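Local coordinates for protein hypothetical bacterial 6-phosphogluconolactonase (Bacteroides fragilis, PDB 3SCY) that probably hydrolyses 6-phosphogluconolactone to 6-phosphogluconate, as a lactonase built on a seven-bladed beta-propeller, at residues S66-S71 with A76-A81; V124-Q129 with P135-I140; F80-D83 with T88-L91. All coordinates share one frame; numbering follows the deposited sequence.

How the interactions relate
Followed from the N terminus, the chain first closes a short loop at interaction 1, where strands 63-68 and 76-83 pair as a hairpin. Strand 76-83 then runs on into interaction 3, which shares Phe80 and Ala81 with interaction 1 and closes the next turn against strand 88-96. Three consecutive strands of one four-stranded propeller blade are thus joined as a meander. Interaction 2 comes later and separately: it closes the hairpin of strands 121-126 and 138-141 in the following blade. Nothing nests or crosses. Interactions 1 and 2 meet where Val77 CG2 packs against Phe125 CE1 at 3.7 Å, tying the two blades together, whereas interactions 2 and 3 do not touch.

Interaction 1: residues S66-S71 with A76-A81; sequences SVNEFS and AVSAFA
The Phe80 ring turns an edge to Ser66: in one of the two modelled conformers of the serine, OG lies near the ring plane, 3.7 Å from CE1, a contact as provisional as that conformer. Ile29 of the preceding blade touches the side chains of both residues. The backbones behind them form a beta hairpin, the antiparallel pairing of strands 63-68 and 76-83 in the middle of a four-stranded propeller blade. Ser66 and Ser78 are a hydrogen-bonded pair with nearly straight bonds in both directions, Ser66 N to Ser78 O 2.9 Å and Ser78 N to Ser66 O 2.8 Å. Two residues on, Asn68 pairs with Ala76 less regularly. Asn68 N reaches Ala76 O from above the carbonyl plane, at a bent 144°, while the return bond from Ala76 N to Asn68 O is longer, 3.3 Å, but meets a lone pair in the carbonyl plane. Ser66, Asn68, Ala76 and Ser78 share one face of the sheet, where the amide end of Asn68 lies beside Ser78 OG. On the face carrying Val67 and Val77, the side chains reach strand 102-107 of the next blade, Val67 on Pro102 and Val77 on Leu105. With CG1 anti to its backbone N (chi1 176°), Val77 brings this methyl beside the Ser66 carbonyl, CG1 to Ser66 O 3.3 Å.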
ATOM      1  N   SER A  66       7.092  -6.134   8.059  1.00 14.81           N
ATOM      2  CA  SER A  66       5.828  -5.537   8.454  0.50 14.73           C
ATOM      3  C   SER A  66       6.049  -4.363   9.355  1.00 18.90           C
ATOM      4  O   SER A  66       7.018  -4.331  10.104  1.00 19.83           O
ATOM      5  CB  SER A  66       4.938  -6.565   9.156  0.50 16.59           C
ATOM      6  OG  SER A  66       5.235  -6.707  10.539  0.50 15.58           O
ATOM      7  N   VAL A  67       5.107  -3.427   9.339  1.00 17.19           N
ATOM      8  CA  VAL A  67       5.162  -2.367  10.326  1.00 17.38           C
ATOM      9  C   VAL A  67       4.618  -2.983  11.621  1.00 19.62           C
ATOM     10  O   VAL A  67       4.030  -4.086  11.600  1.00 20.39           O
ATOM     11  CB  VAL A  67       4.346  -1.113   9.940  1.00 19.88           C
ATOM     12  CG1 VAL A  67       4.851  -0.500   8.641  1.00 20.01           C
ATOM     13  CG2 VAL A  67       2.833  -1.417   9.881  1.00 19.13           C
ATOM     14  N   ASN A  68       4.831  -2.281  12.745  1.00 19.44           N
ATOM     15  CA  ASN A  68       4.180  -2.531  14.039  1.00 19.11           C
ATOM     16  C   ASN A  68       3.596  -1.170  14.350  1.00 20.85           C
ATOM     17  O   ASN A  68       4.334  -0.279  14.791  1.00 20.40           O
ATOM     18  CB  ASN A  68       5.153  -3.073  15.100  1.00 18.98           C
ATOM     19  CG  ASN A  68       5.776  -4.382  14.675  1.00 30.54           C
ATOM     20  OD1 ASN A  68       5.139  -5.441  14.702  1.00 29.87           O
ATOM     21  ND2 ASN A  68       7.013  -4.334  14.208  1.00 25.89           N
ATOM     22  N   GLU A  69       2.320  -0.964  14.006  1.00 19.46           N
ATOM     23  CA  GLU A  69       1.720   0.361  14.069  1.00 19.82           C
ATOM     24  C   GLU A  69       1.254   0.724  15.469  1.00 25.29           C
ATOM     25  O   GLU A  69       0.160   0.361  15.893  1.00 25.45           O
ATOM     26  CB  GLU A  69       0.599   0.516  13.035  1.00 20.24           C
ATOM     27  CG  GLU A  69       0.182   1.968  12.872  1.00 23.21           C
ATOM     28  CD  GLU A  69      -1.072   2.215  12.063  1.00 26.72           C
ATOM     29  OE1 GLU A  69      -1.530   1.291  11.356  1.00 22.30           O
ATOM     30  OE2 GLU A  69      -1.568   3.363  12.097  1.00 27.10           O
ATOM     31  N   PHE A  70       2.123   1.464  16.162  1.00 24.47           N
ATOM     32  CA  PHE A  70       1.912   1.962  17.507  1.00 26.31           C
ATOM     33  C   PHE A  70       2.217   3.434  17.569  1.00 34.25           C
ATOM     34  O   PHE A  70       3.112   3.908  16.857  1.00 29.72           O
ATOM     35  CB  PHE A  70       2.777   1.188  18.504  1.00 28.05           C
ATOM     36  CG  PHE A  70       2.212  -0.184  18.726  1.00 29.80           C
ATOM     37  CD1 PHE A  70       1.140  -0.379  19.592  1.00 35.15           C
ATOM     38  CD2 PHE A  70       2.720  -1.281  18.041  1.00 32.74           C
ATOM     39  CE1 PHE A  70       0.604  -1.650  19.787  1.00 38.02           C
ATOM     40  CE2 PHE A  70       2.158  -2.542  18.205  1.00 36.87           C
ATOM     41  CZ  PHE A  70       1.114  -2.723  19.093  1.00 37.21           C
ATOM     42  N   SER A  71       1.437   4.146  18.430  1.00 37.35           N
ATOM     43  CA  SER A  71       1.416   5.599  18.636  1.00 40.29           C
ATOM     44  C   SER A  71       2.579   6.117  19.474  1.00 46.37           C
ATOM     45  O   SER A  71       2.827   7.324  19.462  1.00 48.06           O
ATOM     46  CB  SER A  71       0.104   6.018  19.297  1.00 46.90           C
ATOM     47  OG  SER A  71      -1.006   5.685  18.479  1.00 61.78           O
ATOM     48  N   ALA A  76       7.558   0.204  15.239  1.00 20.23           N
ATOM     49  CA  ALA A  76       8.680  -0.564  14.758  1.00 19.35           C
ATOM     50  C   ALA A  76       8.407  -1.224  13.414  1.00 20.76           C
ATOM     51  O   ALA A  76       7.322  -1.072  12.844  1.00 20.88           O
ATOM     52  CB  ALA A  76       9.004  -1.658  15.790  1.00 21.43           C
ATOM     53  N   VAL A  77       9.427  -1.941  12.914  1.00 19.42           N
ATOM     54  CA  VAL A  77       9.340  -2.801  11.734  1.00 18.19           C
ATOM     55  C   VAL A  77       9.849  -4.163  12.131  1.00 22.19           C
ATOM     56  O   VAL A  77      10.866  -4.252  12.828  1.00 22.91           O
ATOM     57  CB  VAL A  77      10.085  -2.246  10.504  1.00 21.68           C
ATOM     58  CG1 VAL A  77      10.045  -3.239   9.334  1.00 22.22           C
ATOM     59  CG2 VAL A  77       9.472  -0.919  10.090  1.00 21.84           C
ATOM     60  N   SER A  78       9.152  -5.221  11.700  1.00 19.38           N
ATOM     61  CA  SER A  78       9.558  -6.596  11.962  1.00 18.49           C
ATOM     62  C   SER A  78       9.995  -7.230  10.660  1.00 20.25           C
ATOM     63  O   SER A  78       9.341  -7.003   9.639  1.00 18.36           O
ATOM     64  CB  SER A  78       8.389  -7.383  12.551  1.00 21.04           C
ATOM     65  OG  SER A  78       7.958  -6.822  13.780  1.00 24.42           O
ATOM     66  N   ALA A  79      11.061  -8.025  10.701  1.00 19.12           N
ATOM     67  CA  ALA A  79      11.583  -8.751   9.553  1.00 18.65           C
ATOM     68  C   ALA A  79      11.411 -10.227   9.782  1.00 20.17           C
ATOM     69  O   ALA A  79      11.763 -10.724  10.860  1.00 20.41           O
ATOM     70  CB  ALA A  79      13.059  -8.425   9.364  1.00 19.24           C
ATOM     71  N   PHE A  80      10.919 -10.941   8.774  1.00 17.94           N
ATOM     72  CA  PHE A  80      10.663 -12.374   8.860  1.00 18.20           C
ATOM     73  C   PHE A  80      11.258 -13.141   7.708  1.00 21.43           C
ATOM     74  O   PHE A  80      11.243 -12.639   6.578  1.00 20.00           O
ATOM     75  CB  PHE A  80       9.141 -12.643   8.791  1.00 19.10           C
ATOM     76  CG  PHE A  80       8.279 -11.944   9.806  1.00 20.15           C
ATOM     77  CD1 PHE A  80       7.839 -10.643   9.587  1.00 20.05           C
ATOM     78  CD2 PHE A  80       7.877 -12.601  10.970  1.00 21.90           C
ATOM     79  CE1 PHE A  80       7.034  -9.997  10.511  1.00 21.67           C
ATOM     80  CE2 PHE A  80       7.088 -11.945  11.910  1.00 24.08           C
ATOM     81  CZ  PHE A  80       6.687 -10.645  11.679  1.00 21.64           C
ATOM     82  N   ALA A  81      11.712 -14.371   7.959  1.00 20.04           N
ATOM     83  CA  ALA A  81      12.014 -15.289   6.870  1.00 20.35           C
ATOM     84  C   ALA A  81      10.675 -15.889   6.435  1.00 22.50           C
ATOM     85  O   ALA A  81       9.851 -16.257   7.294  1.00 24.18           O
ATOM     86  CB  ALA A  81      12.961 -16.378   7.320  1.00 22.29           C
TER

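Interaction 2: residues V124-Q129 with P135-I140; sequences VFPIGQ and PASDVI
Val124 lies against Ser137 and Asp138 together, the two residues of a classic beta bulge in the hairpin of strands 121-126 and 138-141, the last two strands of a propeller blade. Its side chain starts beside that of Asp138, CB to CB 4.0 Å, and then forks. CG1, swung opposite the main-chain N (chi1 178°), turns toward the bulge and meets Ser137 OG at 3.6 Å; CG2 stays with Asp138 and touches its CB at 4.1 Å. Beyond this pair, Phe196 from a loop of the following blade also packs on the valine.

The backbone of Val124 serves both bulge residues. Its N-H gives an almost straight bond to Asp138 O, 174° at the hydrogen. Its carbonyl oxygen takes the main bond from Ser137 N at 2.8 Å, the donor somewhat tilted from the carbonyl plane, and a weak one from Asp138 N. Ala136 CA-H makes a bent CA-H...O contact with the same oxygen, so Ala136, Ser137 and Asp138 all converge on one acceptor.

Further along, Phe125 sits on the other face of its strand. Its CE2 packs on Ala136 CB, and the Ala136 amide approaches the ring obliquely. The same phenylalanine touches Gln95 of strand 88-96, so the hairpin is also applied to the outer strand of the preceding blade. Pro126, which has no N-H to offer, follows with van der Waals contacts: its CG lies beside the Ser137 side chain, 3.7 Å from OG, and its CD is 3.5 Å from Pro135 O.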
ATOM      1  N   VAL A 124      14.411   5.068   7.411  1.00 19.16           N
ATOM      2  CA  VAL A 124      15.173   4.190   6.530  1.00 18.73           C
ATOM      3  C   VAL A 124      15.895   3.161   7.384  1.00 20.69           C
ATOM      4  O   VAL A 124      16.545   3.553   8.370  1.00 20.99           O
ATOM      5  CB  VAL A 124      16.209   5.021   5.692  1.00 21.01           C
ATOM      6  CG1 VAL A 124      17.052   4.131   4.786  1.00 19.35           C
ATOM      7  CG2 VAL A 124      15.502   6.102   4.874  1.00 21.43           C
ATOM      8  N   PHE A 125      15.812   1.875   6.983  1.00 17.74           N
ATOM      9  CA  PHE A 125      16.552   0.796   7.632  1.00 17.77           C
ATOM     10  C   PHE A 125      17.371   0.053   6.600  1.00 20.18           C
ATOM     11  O   PHE A 125      16.774  -0.486   5.666  1.00 19.04           O
ATOM     12  CB  PHE A 125      15.618  -0.233   8.318  1.00 18.61           C
ATOM     13  CG  PHE A 125      14.625   0.277   9.325  1.00 18.62           C
ATOM     14  CD1 PHE A 125      13.392   0.766   8.917  1.00 18.39           C
ATOM     15  CD2 PHE A 125      14.898   0.215  10.687  1.00 19.60           C
ATOM     16  CE1 PHE A 125      12.451   1.199   9.843  1.00 19.96           C
ATOM     17  CE2 PHE A 125      13.978   0.694  11.612  1.00 20.92           C
ATOM     18  CZ  PHE A 125      12.749   1.174  11.190  1.00 19.49           C
ATOM     19  N   PRO A 126      18.697  -0.097   6.779  1.00 18.34           N
ATOM     20  CA  PRO A 126      19.448  -0.974   5.875  1.00 17.65           C
ATOM     21  C   PRO A 126      19.036  -2.429   6.127  1.00 20.99           C
ATOM     22  O   PRO A 126      18.723  -2.797   7.268  1.00 20.59           O
ATOM     23  CB  PRO A 126      20.921  -0.761   6.279  1.00 19.05           C
ATOM     24  CG  PRO A 126      20.921   0.479   7.172  1.00 23.18           C
ATOM     25  CD  PRO A 126      19.558   0.469   7.839  1.00 19.99           C
ATOM     26  N   ILE A 127      19.066  -3.243   5.090  1.00 17.48           N
ATOM     27  CA  ILE A 127      18.764  -4.675   5.213  1.00 17.25           C
ATOM     28  C   ILE A 127      20.101  -5.405   5.291  1.00 20.56           C
ATOM     29  O   ILE A 127      20.979  -5.183   4.443  1.00 20.90           O
ATOM     30  CB  ILE A 127      17.916  -5.195   4.037  1.00 19.10           C
ATOM     31  CG1 ILE A 127      16.540  -4.486   3.989  1.00 18.44           C
ATOM     32  CG2 ILE A 127      17.715  -6.721   4.175  1.00 19.85           C
ATOM     33  CD1 ILE A 127      15.731  -4.711   2.712  1.00 20.38           C
ATOM     34  N   GLY A 128      20.258  -6.263   6.293  1.00 18.73           N
ATOM     35  CA  GLY A 128      21.505  -7.013   6.436  1.00 18.48           C
ATOM     36  C   GLY A 128      21.614  -8.135   5.417  1.00 20.90           C
ATOM     37  O   GLY A 128      20.648  -8.460   4.715  1.00 20.56           O
ATOM     38  N   GLN A 129      22.792  -8.773   5.358  1.00 21.77           N
ATOM     39  CA  GLN A 129      23.059  -9.812   4.382  1.00 20.80           C
ATOM     40  C   GLN A 129      22.207 -11.061   4.572  1.00 24.60           C
ATOM     41  O   GLN A 129      22.102 -11.868   3.656  1.00 26.77           O
ATOM     42  CB  GLN A 129      24.529 -10.191   4.431  1.00 22.14           C
ATOM     43  CG  GLN A 129      25.418  -9.106   3.853  1.00 25.46           C
ATOM     44  CD  GLN A 129      26.855  -9.552   3.788  1.00 45.30           C
ATOM     45  OE1 GLN A 129      27.166 -10.662   3.353  1.00 41.62           O
ATOM     46  NE2 GLN A 129      27.755  -8.697   4.240  1.00 39.26           N
ATOM     47  N   PRO A 135      19.523  -1.379  12.574  1.00 21.86           N
ATOM     48  CA  PRO A 135      18.850  -0.224  13.202  1.00 22.17           C
ATOM     49  C   PRO A 135      18.676   0.923  12.207  1.00 24.31           C
ATOM     50  O   PRO A 135      19.452   1.022  11.258  1.00 24.68           O
ATOM     51  CB  PRO A 135      19.812   0.178  14.324  1.00 25.30           C
ATOM     52  CG  PRO A 135      20.564  -1.072  14.626  1.00 30.01           C
ATOM     53  CD  PRO A 135      20.764  -1.732  13.294  1.00 24.51           C
ATOM     54  N   ALA A 136      17.665   1.768  12.401  1.00 22.39           N
ATOM     55  CA  ALA A 136      17.406   2.862  11.455  1.00 23.03           C
ATOM     56  C   ALA A 136      18.676   3.641  11.126  1.00 24.62           C
ATOM     57  O   ALA A 136      19.481   3.906  12.029  1.00 25.15           O
ATOM     58  CB  ALA A 136      16.378   3.795  12.025  1.00 24.38           C
ATOM     59  N   SER A 137      18.911   3.916   9.836  1.00 22.02           N
ATOM     60  CA  SER A 137      20.080   4.699   9.406  1.00 21.10           C
ATOM     61  C   SER A 137      19.689   6.143   9.148  1.00 25.81           C
ATOM     62  O   SER A 137      20.562   7.010   9.116  1.00 27.27           O
ATOM     63  CB  SER A 137      20.719   4.108   8.154  1.00 22.77           C
ATOM     64  OG  SER A 137      19.721   3.981   7.152  1.00 24.12           O
ATOM     65  N   ASP A 138      18.375   6.429   9.001  1.00 22.33           N
ATOM     66  CA  ASP A 138      17.903   7.803   8.791  1.00 21.86           C
ATOM     67  C   ASP A 138      16.463   7.946   9.230  1.00 23.51           C
ATOM     68  O   ASP A 138      15.681   7.019   9.071  1.00 23.02           O
ATOM     69  CB  ASP A 138      18.039   8.180   7.309  1.00 23.22           C
ATOM     70  CG  ASP A 138      18.125   9.657   6.985  1.00 29.39           C
ATOM     71  OD1 ASP A 138      18.201  10.486   7.946  1.00 30.56           O
ATOM     72  OD2 ASP A 138      18.232   9.993   5.779  1.00 32.16           O
ATOM     73  N   VAL A 139      16.134   9.076   9.842  1.00 21.58           N
ATOM     74  CA  VAL A 139      14.767   9.468  10.240  1.00 22.47           C
ATOM     75  C   VAL A 139      14.603  10.876   9.673  1.00 28.82           C
ATOM     76  O   VAL A 139      15.343  11.789  10.076  1.00 28.87           O
ATOM     77  CB  VAL A 139      14.455   9.378  11.764  1.00 27.26           C
ATOM     78  CG1 VAL A 139      13.009   9.801  12.071  1.00 27.15           C
ATOM     79  CG2 VAL A 139      14.708   7.981  12.304  1.00 26.70           C
ATOM     80  N   ILE A 140      13.713  11.030   8.686  1.00 25.53           N
ATOM     81  CA  ILE A 140      13.526  12.295   7.973  1.00 25.53           C
ATOM     82  C   ILE A 140      12.229  12.928   8.435  1.00 28.92           C
ATOM     83  O   ILE A 140      11.161  12.360   8.209  1.00 27.25           O
ATOM     84  CB  ILE A 140      13.590  12.078   6.427  1.00 27.38           C
ATOM     85  CG1 ILE A 140      14.913  11.371   6.047  1.00 27.79           C
ATOM     86  CG2 ILE A 140      13.439  13.418   5.667  1.00 29.34           C
ATOM     87  CD1 ILE A 140      14.987  10.722   4.688  1.00 33.19           C
TER

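Interaction 3: residues F80-D83 with T88-L91; sequences FAFD and TLHL
Leu91 CD1 lies over one face of the Phe80 ring and Leu89 packs against both Phe80 and Phe82, so two leucines of residues 88-91 and two phenylalanines of residues 80-83 mesh on one face of the sheet. Leu91 CD1 makes a CH-pi contact, 4.1 Å from the Phe80 centroid and 24° off the ring normal, displaced toward the rim. The leucine side chain extends away from its own amide nitrogen (chi1 -177°), which carries the branch across to the ring. Leu89 makes its nearest contacts through CD2, which touches Phe80 CB at 3.7 Å and Phe82 CD1 at 3.5 Å. The Phe82 ring also comes obliquely to the Thr88 carbonyl, CD1 to O 3.3 Å.

The backbone ladder sets these side chains in register. Ala81 and His90 exchange two bonds, Ala81 N to His90 O at 2.8 Å and His90 N to Ala81 O at 2.9 Å. The Asp83-Thr88 pair beyond it is looser, the bond from Thr88 N to Asp83 O being weak. On the opposite face Thr88 OG1 lies beside Asp83 CB, and the Asp83 carboxylate turns into the connecting loop for a salt bridge with Lys86.

Farther out, the leucine-phenylalanine face lies on the preceding blade: Leu89 touches Ile29 and Ala47, and Phe82 touches Thr15 and Leu17. This is the outer hairpin of a four-stranded antiparallel blade, its apolar face against the blade before it, as in a beta-propeller.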
ATOM      1  N   PHE A  80      10.919 -10.941   8.774  1.00 17.94           N
ATOM      2  CA  PHE A  80      10.663 -12.374   8.860  1.00 18.20           C
ATOM      3  C   PHE A  80      11.258 -13.141   7.708  1.00 21.43           C
ATOM      4  O   PHE A  80      11.243 -12.639   6.578  1.00 20.00           O
ATOM      5  CB  PHE A  80       9.141 -12.643   8.791  1.00 19.10           C
ATOM      6  CG  PHE A  80       8.279 -11.944   9.806  1.00 20.15           C
ATOM      7  CD1 PHE A  80       7.839 -10.643   9.587  1.00 20.05           C
ATOM      8  CD2 PHE A  80       7.877 -12.601  10.970  1.00 21.90           C
ATOM      9  CE1 PHE A  80       7.034  -9.997  10.511  1.00 21.67           C
ATOM     10  CE2 PHE A  80       7.088 -11.945  11.910  1.00 24.08           C
ATOM     11  CZ  PHE A  80       6.687 -10.645  11.679  1.00 21.64           C
ATOM     12  N   ALA A  81      11.712 -14.371   7.959  1.00 20.04           N
ATOM     13  CA  ALA A  81      12.014 -15.289   6.870  1.00 20.35           C
ATOM     14  C   ALA A  81      10.675 -15.889   6.435  1.00 22.50           C
ATOM     15  O   ALA A  81       9.851 -16.257   7.294  1.00 24.18           O
ATOM     16  CB  ALA A  81      12.961 -16.378   7.320  1.00 22.29           C
ATOM     17  N   PHE A  82      10.434 -15.953   5.137  1.00 19.91           N
ATOM     18  CA  PHE A  82       9.163 -16.457   4.622  1.00 20.79           C
ATOM     19  C   PHE A  82       9.359 -17.679   3.767  1.00 26.35           C
ATOM     20  O   PHE A  82      10.271 -17.749   2.946  1.00 25.25           O
ATOM     21  CB  PHE A  82       8.442 -15.345   3.817  1.00 21.37           C
ATOM     22  CG  PHE A  82       7.053 -15.724   3.350  1.00 23.59           C
ATOM     23  CD1 PHE A  82       6.071 -16.094   4.264  1.00 25.84           C
ATOM     24  CD2 PHE A  82       6.707 -15.634   2.011  1.00 26.16           C
ATOM     25  CE1 PHE A  82       4.785 -16.427   3.837  1.00 26.30           C
ATOM     26  CE2 PHE A  82       5.417 -15.953   1.585  1.00 28.91           C
ATOM     27  CZ  PHE A  82       4.468 -16.350   2.502  1.00 27.16           C
ATOM     28  N   ASP A  83       8.496 -18.678   3.978  1.00 25.68           N
ATOM     29  CA  ASP A  83       8.488 -19.898   3.173  1.00 27.60           C
ATOM     30  C   ASP A  83       7.139 -19.899   2.454  1.00 32.33           C
ATOM     31  O   ASP A  83       6.113 -20.163   3.076  1.00 31.78           O
ATOM     32  CB  ASP A  83       8.734 -21.143   4.035  1.00 30.19           C
ATOM     33  CG  ASP A  83       8.745 -22.454   3.263  1.00 40.70           C
ATOM     34  OD1 ASP A  83       8.001 -22.564   2.258  1.00 40.08           O
ATOM     35  OD2 ASP A  83       9.461 -23.377   3.680  1.00 45.90           O
ATOM     36  N   THR A  88       4.752 -20.034   6.097  1.00 24.72           N
ATOM     37  CA  THR A  88       5.241 -19.790   7.443  1.00 24.60           C
ATOM     38  C   THR A  88       6.118 -18.574   7.492  1.00 26.75           C
ATOM     39  O   THR A  88       6.869 -18.309   6.550  1.00 26.63           O
ATOM     40  CB  THR A  88       5.997 -21.013   7.999  1.00 33.43           C
ATOM     41  OG1 THR A  88       7.023 -21.362   7.077  1.00 33.54           O
ATOM     42  CG2 THR A  88       5.073 -22.199   8.263  1.00 34.66           C
ATOM     43  N   LEU A  89       6.019 -17.834   8.600  1.00 22.73           N
ATOM     44  CA  LEU A  89       6.814 -16.641   8.880  1.00 21.58           C
ATOM     45  C   LEU A  89       7.668 -16.901  10.102  1.00 25.56           C
ATOM     46  O   LEU A  89       7.142 -17.359  11.119  1.00 26.85           O
ATOM     47  CB  LEU A  89       5.915 -15.440   9.127  1.00 21.40           C
ATOM     48  CG  LEU A  89       5.221 -14.920   7.890  1.00 24.53           C
ATOM     49  CD1 LEU A  89       3.944 -14.177   8.249  1.00 26.90           C
ATOM     50  CD2 LEU A  89       6.148 -14.046   7.085  1.00 23.64           C
ATOM     51  N   HIS A  90       8.965 -16.643  10.014  1.00 21.10           N
ATOM     52  CA  HIS A  90       9.845 -16.846  11.163  1.00 21.19           C
ATOM     53  C   HIS A  90      10.520 -15.561  11.454  1.00 24.76           C
ATOM     54  O   HIS A  90      11.363 -15.131  10.668  1.00 23.67           O
ATOM     55  CB  HIS A  90      10.881 -17.975  10.933  1.00 23.44           C
ATOM     56  CG  HIS A  90      10.289 -19.357  10.970  1.00 28.64           C
ATOM     57  ND1 HIS A  90       9.675 -19.895   9.872  1.00 30.52           N
ATOM     58  CD2 HIS A  90      10.255 -20.258  11.981  1.00 32.13           C
ATOM     59  CE1 HIS A  90       9.276 -21.101  10.231  1.00 31.34           C
ATOM     60  NE2 HIS A  90       9.612 -21.371  11.494  1.00 32.94           N
ATOM     61  N   LEU A  91      10.131 -14.909  12.546  1.00 22.93           N
ATOM     62  CA  LEU A  91      10.702 -13.628  12.926  1.00 23.64           C
ATOM     63  C   LEU A  91      12.219 -13.710  13.008  1.00 26.54           C
ATOM     64  O   LEU A  91      12.782 -14.646  13.585  1.00 25.70           O
ATOM     65  CB  LEU A  91      10.114 -13.152  14.267  1.00 24.81           C
ATOM     66  CG  LEU A  91      10.552 -11.772  14.773  1.00 28.16           C
ATOM     67  CD1 LEU A  91      10.001 -10.633  13.899  1.00 26.42           C
ATOM     68  CD2 LEU A  91      10.168 -11.586  16.231  1.00 33.75           C
TER